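PDB 5H3K: Slr0280 protein from Synechocystis sp., which is of unknown function but carries a phosphodiester glycosidase domain of the NAGPA family, and so may hydrolyse sugar phosphodiesters. Local coordinates for residues A[52-58]-A[141-146]; A[174-178]-A[189-193]. All blocks are in the same frame, centred on the assembly; numbering follows the deposited sequence.

Interaction 1: A[52-58]-A[141-146]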
loop_
_atom_site.group_PDB
_atom_site.type_symbol
_atom_site.label_atom_id
_atom_site.label_comp_id
_atom_site.label_asym_id
_atom_site.label_seq_id
_atom_site.Cartn_x
_atom_site.Cartn_y
_atom_site.Cartn_z
ATOM N N GLN A 52 -15.675 -13.446 15.175
ATOM C CA GLN A 52 -14.568 -12.736 14.541
ATOM C C GLN A 52 -14.859 -11.249 14.457
ATOM O O GLN A 52 -16.024 -10.830 14.497
ATOM C CB GLN A 52 -14.319 -13.290 13.138
ATOM C CG GLN A 52 -15.508 -13.141 12.216
ATOM C CD GLN A 52 -15.334 -13.910 10.933
ATOM O OE1 GLN A 52 -16.021 -14.904 10.693
ATOM N NE2 GLN A 52 -14.417 -13.457 10.094
ATOM N N GLY A 53 -13.800 -10.453 14.335
ATOM C CA GLY A 53 -13.957 -9.015 14.217
ATOM C C GLY A 53 -12.690 -8.311 13.766
ATOM O O GLY A 53 -11.652 -8.946 13.542
ATOM N N ASN A 54 -12.776 -6.991 13.637
ATOM C CA ASN A 54 -11.657 -6.193 13.139
ATOM C C ASN A 54 -11.150 -5.168 14.158
ATOM O O ASN A 54 -10.329 -4.312 13.829
ATOM C CB ASN A 54 -12.036 -5.513 11.815
ATOM C CG ASN A 54 -13.187 -4.533 11.973
ATOM O OD1 ASN A 54 -13.850 -4.501 13.009
ATOM N ND2 ASN A 54 -13.434 -3.730 10.946
ATOM N N GLN A 55 -11.633 -5.266 15.399
ATOM C CA GLN A 55 -11.205 -4.374 16.473
ATOM C C GLN A 55 -10.851 -5.136 17.744
ATOM O O GLN A 55 -11.483 -6.134 18.082
ATOM C CB GLN A 55 -12.322 -3.388 16.819
ATOM C CG GLN A 55 -12.916 -2.647 15.632
ATOM C CD GLN A 55 -12.695 -1.165 15.724
ATOM O OE1 GLN A 55 -13.524 -0.432 16.267
ATOM N NE2 GLN A 55 -11.562 -0.708 15.208
ATOM N N ILE A 56 -9.843 -4.642 18.455
ATOM C CA ILE A 56 -9.565 -5.098 19.809
ATOM C C ILE A 56 -9.644 -3.876 20.703
ATOM O O ILE A 56 -9.433 -2.748 20.239
ATOM C CB ILE A 56 -8.194 -5.801 19.941
ATOM C CG1 ILE A 56 -7.042 -4.865 19.569
ATOM C CG2 ILE A 56 -8.159 -7.059 19.080
ATOM C CD1 ILE A 56 -5.661 -5.431 19.934
ATOM N N SER A 57 -9.977 -4.083 21.972
ATOM C CA SER A 57 -10.082 -2.971 22.907
ATOM C C SER A 57 -9.054 -3.120 24.015
ATOM O O SER A 57 -8.925 -4.189 24.606
ATOM C CB SER A 57 -11.486 -2.902 23.495
ATOM O OG SER A 57 -11.568 -1.820 24.400
ATOM N N ILE A 58 -8.305 -2.050 24.277
ATOM C CA ILE A 58 -7.310 -2.029 25.344
ATOM C C ILE A 58 -7.495 -0.758 26.170
ATOM O O ILE A 58 -7.407 0.349 25.629
ATOM C CB ILE A 58 -5.877 -2.008 24.779
ATOM C CG1 ILE A 58 -5.609 -3.240 23.906
ATOM C CG2 ILE A 58 -4.870 -1.932 25.908
ATOM C CD1 ILE A 58 -4.216 -3.254 23.283
ATOM N N GLY A 141 -19.161 -8.712 20.281
ATOM C CA GLY A 141 -19.505 -8.412 18.904
ATOM C C GLY A 141 -18.267 -8.360 18.029
ATOM O O GLY A 141 -17.543 -9.350 17.903
ATOM N N ASN A 142 -18.020 -7.194 17.439
ATOM C CA ASN A 142 -16.906 -7.015 16.524
ATOM C C ASN A 142 -15.585 -6.730 17.257
ATOM O O ASN A 142 -14.509 -6.717 16.647
ATOM C CB ASN A 142 -17.243 -5.898 15.534
ATOM C CG ASN A 142 -16.142 -5.650 14.534
ATOM O OD1 ASN A 142 -15.850 -6.498 13.693
ATOM N ND2 ASN A 142 -15.525 -4.472 14.609
ATOM N N THR A 143 -15.672 -6.534 18.573
ATOM C CA THR A 143 -14.519 -6.105 19.360
ATOM C C THR A 143 -14.066 -7.135 20.404
ATOM O O THR A 143 -14.832 -7.512 21.292
ATOM C CB THR A 143 -14.807 -4.778 20.077
ATOM O OG1 THR A 143 -15.185 -3.789 19.112
ATOM C CG2 THR A 143 -13.567 -4.304 20.827
ATOM N N LEU A 144 -12.821 -7.591 20.294
ATOM C CA LEU A 144 -12.256 -8.496 21.290
ATOM C C LEU A 144 -11.674 -7.669 22.428
ATOM O O LEU A 144 -10.808 -6.821 22.205
ATOM C CB LEU A 144 -11.159 -9.364 20.671
ATOM C CG LEU A 144 -10.363 -10.316 21.580
ATOM C CD1 LEU A 144 -11.239 -11.444 22.122
ATOM C CD2 LEU A 144 -9.186 -10.901 20.818
ATOM N N VAL A 145 -12.137 -7.902 23.653
ATOM C CA VAL A 145 -11.643 -7.124 24.781
ATOM C C VAL A 145 -10.388 -7.760 25.362
ATOM O O VAL A 145 -10.423 -8.888 25.861
ATOM C CB VAL A 145 -12.723 -6.978 25.882
ATOM C CG1 VAL A 145 -12.199 -6.111 27.028
ATOM C CG2 VAL A 145 -13.992 -6.382 25.294
ATOM N N MET A 146 -9.273 -7.038 25.292
ATOM C CA MET A 146 -8.007 -7.561 25.783
ATOM C C MET A 146 -7.993 -7.566 27.312
ATOM O O MET A 146 -8.597 -6.701 27.953
ATOM C CB MET A 146 -6.824 -6.762 25.223
ATOM C CG MET A 146 -6.767 -6.729 23.696
ATOM S SD MET A 146 -6.700 -8.381 22.958
ATOM C CE MET A 146 -5.161 -8.973 23.649
HETATM O O HOH W 1 -9.126 -3.992 28.079
#

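Interaction 2: A[174-178]-A[189-193]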
loop_
_atom_site.group_PDB
_atom_site.type_symbol
_atom_site.label_atom_id
_atom_site.label_comp_id
_atom_site.label_asym_id
_atom_site.label_seq_id
_atom_site.Cartn_x
_atom_site.Cartn_y
_atom_site.Cartn_z
ATOM N N PRO A 174 3.865 -7.910 32.626
ATOM C CA PRO A 174 3.890 -7.649 31.182
ATOM C C PRO A 174 2.808 -6.644 30.814
ATOM O O PRO A 174 1.780 -6.557 31.502
ATOM C CB PRO A 174 3.555 -9.013 30.578
ATOM C CG PRO A 174 4.071 -9.998 31.586
ATOM C CD PRO A 174 3.759 -9.350 32.930
ATOM N N ALA A 175 3.033 -5.888 29.746
ATOM C CA ALA A 175 2.085 -4.861 29.353
ATOM C C ALA A 175 2.016 -4.747 27.838
ATOM O O ALA A 175 3.036 -4.811 27.163
ATOM C CB ALA A 175 2.473 -3.517 29.973
ATOM N N PHE A 176 0.811 -4.594 27.308
ATOM C CA PHE A 176 0.658 -4.326 25.884
ATOM C C PHE A 176 1.186 -2.930 25.576
ATOM O O PHE A 176 1.052 -2.014 26.390
ATOM C CB PHE A 176 -0.807 -4.417 25.501
ATOM C CG PHE A 176 -1.430 -5.742 25.822
ATOM C CD1 PHE A 176 -0.778 -6.922 25.491
ATOM C CD2 PHE A 176 -2.652 -5.811 26.473
ATOM C CE1 PHE A 176 -1.347 -8.159 25.779
ATOM C CE2 PHE A 176 -3.236 -7.049 26.765
ATOM C CZ PHE A 176 -2.578 -8.221 26.418
ATOM N N TRP A 177 1.782 -2.760 24.403
ATOM C CA TRP A 177 2.301 -1.456 24.022
ATOM C C TRP A 177 2.304 -1.283 22.508
ATOM O O TRP A 177 2.232 -2.265 21.758
ATOM C CB TRP A 177 3.712 -1.252 24.600
ATOM C CG TRP A 177 4.663 -2.336 24.188
ATOM C CD1 TRP A 177 4.856 -3.547 24.811
ATOM C CD2 TRP A 177 5.531 -2.323 23.049
ATOM N NE1 TRP A 177 5.805 -4.278 24.127
ATOM C CE2 TRP A 177 6.232 -3.555 23.054
ATOM C CE3 TRP A 177 5.786 -1.392 22.038
ATOM C CZ2 TRP A 177 7.173 -3.870 22.067
ATOM C CZ3 TRP A 177 6.721 -1.716 21.061
ATOM C CH2 TRP A 177 7.399 -2.947 21.083
ATOM N N GLN A 178 2.377 -0.027 22.068
ATOM C CA GLN A 178 2.515 0.292 20.657
ATOM C C GLN A 178 3.413 1.514 20.520
ATOM O O GLN A 178 3.657 2.230 21.505
ATOM C CB GLN A 178 1.141 0.562 20.040
ATOM C CG GLN A 178 0.377 1.692 20.710
ATOM C CD GLN A 178 -1.050 1.848 20.181
ATOM O OE1 GLN A 178 -1.321 2.699 19.332
ATOM N NE2 GLN A 178 -1.963 1.027 20.688
ATOM N N THR A 189 3.046 4.106 23.595
ATOM C CA THR A 189 1.879 3.983 24.462
ATOM C C THR A 189 1.964 2.624 25.129
ATOM O O THR A 189 2.152 1.608 24.448
ATOM C CB THR A 189 0.555 4.090 23.676
ATOM O OG1 THR A 189 0.539 5.307 22.921
ATOM C CG2 THR A 189 -0.646 4.077 24.617
ATOM N N ILE A 190 1.854 2.607 26.454
ATOM C CA ILE A 190 1.903 1.362 27.224
ATOM C C ILE A 190 0.681 1.243 28.123
ATOM O O ILE A 190 0.319 2.193 28.827
ATOM C CB ILE A 190 3.128 1.310 28.145
ATOM C CG1 ILE A 190 4.389 1.715 27.399
ATOM C CG2 ILE A 190 3.282 -0.081 28.762
ATOM C CD1 ILE A 190 5.057 2.914 28.019
ATOM N N ASN A 191 0.045 0.077 28.110
ATOM C CA ASN A 191 -1.081 -0.168 28.995
ATOM C C ASN A 191 -0.556 -0.555 30.378
ATOM O O ASN A 191 -0.737 -1.687 30.832
ATOM C CB ASN A 191 -2.006 -1.253 28.425
ATOM C CG ASN A 191 -3.227 -1.534 29.323
ATOM O OD1 ASN A 191 -3.730 -2.663 29.367
ATOM N ND2 ASN A 191 -3.702 -0.511 30.041
ATOM N N ALA A 192 0.124 0.391 31.020
ATOM C CA ALA A 192 0.634 0.228 32.380
ATOM C C ALA A 192 0.503 1.581 33.060
ATOM O O ALA A 192 0.803 2.610 32.453
ATOM C CB ALA A 192 2.098 -0.207 32.365
ATOM N N SER A 193 0.058 1.582 34.313
ATOM C CA SER A 193 -0.172 2.824 35.042
ATOM C C SER A 193 1.137 3.304 35.639
ATOM O O SER A 193 2.024 2.504 35.932
ATOM C CB SER A 193 -1.206 2.613 36.147
ATOM O OG SER A 193 -0.722 1.698 37.114
HETATM O O HOH W 2 -1.173 -4.316 29.378
HETATM O O HOH W 3 2.012 5.129 20.563
#

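Interaction 1: A[52-58]-A[141-146]
Strand 55-58 runs parallel to strand 143-145 at 32° and is joined to it by backbone bonds in alternate directions: Leu144 N to Gln55 O at 3.0 Å, Ser57 N to Leu144 O at 2.9 Å and, just past the strand, Met146 N to Ser57 O at 3.0 Å. On one face Ile56 CG2 meets Leu144 CB at 4.1 Å. Met146 holds CG anti to its carbonyl carbon (chi1 -57°), which places Met146 CG 3.7 Å from Ile58 CG1 and also against Ile56 CB. Leu89 of helix 82-89 packs on both isoleucines and on Met146, a greasy setting suited to branched and flexible apolar chains. Within the mixed sheet, strand 55-58 lies between 143-145 and the antiparallel strand 61-72. The other face carries the smaller, more polar Thr143 and Ser57, whose CG2 and CB respectively touch at 3.7 Å. Where the chain turns a corner, Asn142 OD1 accepts a bond from Asn54 N at 3.1 Å, the donor standing above the carbonyl plane; the neighbouring approach of the two amides is implausibly short and doubtful. A CB at Gly53 would run into Asn142 O; glycine instead makes a CA-H...O contact, Gly53 CA to Asn142 O at 3.4 Å, and Trp67 NE1 donates a hydrogen bond to that oxygen.

Interaction 2: A[174-178]-A[189-193]
Asn191 crosses to Phe176 first through its backbone, its N giving a nearly straight bond to Phe176 O at 2.9 Å, and then through its side chain. CB lies 3.8 Å from that same Phe176 O; CG stands anti to the backbone N (chi1 -179°), which carries the amide out beside the Phe176 ring. There OD1 approaches ring atom CD2 obliquely, at 4.4 Å, while ND2 is bonded to Ser235 OG, so a side chain with an N-H donor at its end suits the site. The segments are the open end of the beta hairpin formed by strands 177-182 and 185-190. Gln178 and Thr189 form a hydrogen-bonded pair, Gln178 N to Thr189 O and Thr189 N to Gln178 O, each 2.9 Å, and their side chains run side by side, Gln178 CG touching Thr189 CB. Trp177 and Ile190 form the neighbouring non-hydrogen-bonded pair; both point to the other face and pack on Leu259 of a second four-stranded sheet. Ile190 CG2 lies 3.7 Å from Ala175 CB, which also touches Asn191 O and Ala192 CB, so the single methyl of alanine fits among them. Asn191 is also the centre of an inverse gamma turn, and a water bridges its O to Phe176 N.

The two contacts follow one another along the chain, their centres about 17 Å apart, and meet along a packed seam, largely apolar: Met146 CE lies 3.9 Å from Phe176 CZ, and Ile58 CG2 lies 3.7 Å from the amide oxygen Asn191 OD1. Leu89 serves both, packing on side chains of interaction 1 and on Phe176 of interaction 2, and bonding through its backbone to Trp177. Interaction 1 is partly buried, with an exposed asparagine corner at one end, and joins parallel strands distant in sequence within a mixed sheet. Interaction 2 is more buried and local, tying two antiparallel hairpin strands of a separate four-stranded sheet, with apolar side chains packed between sheets.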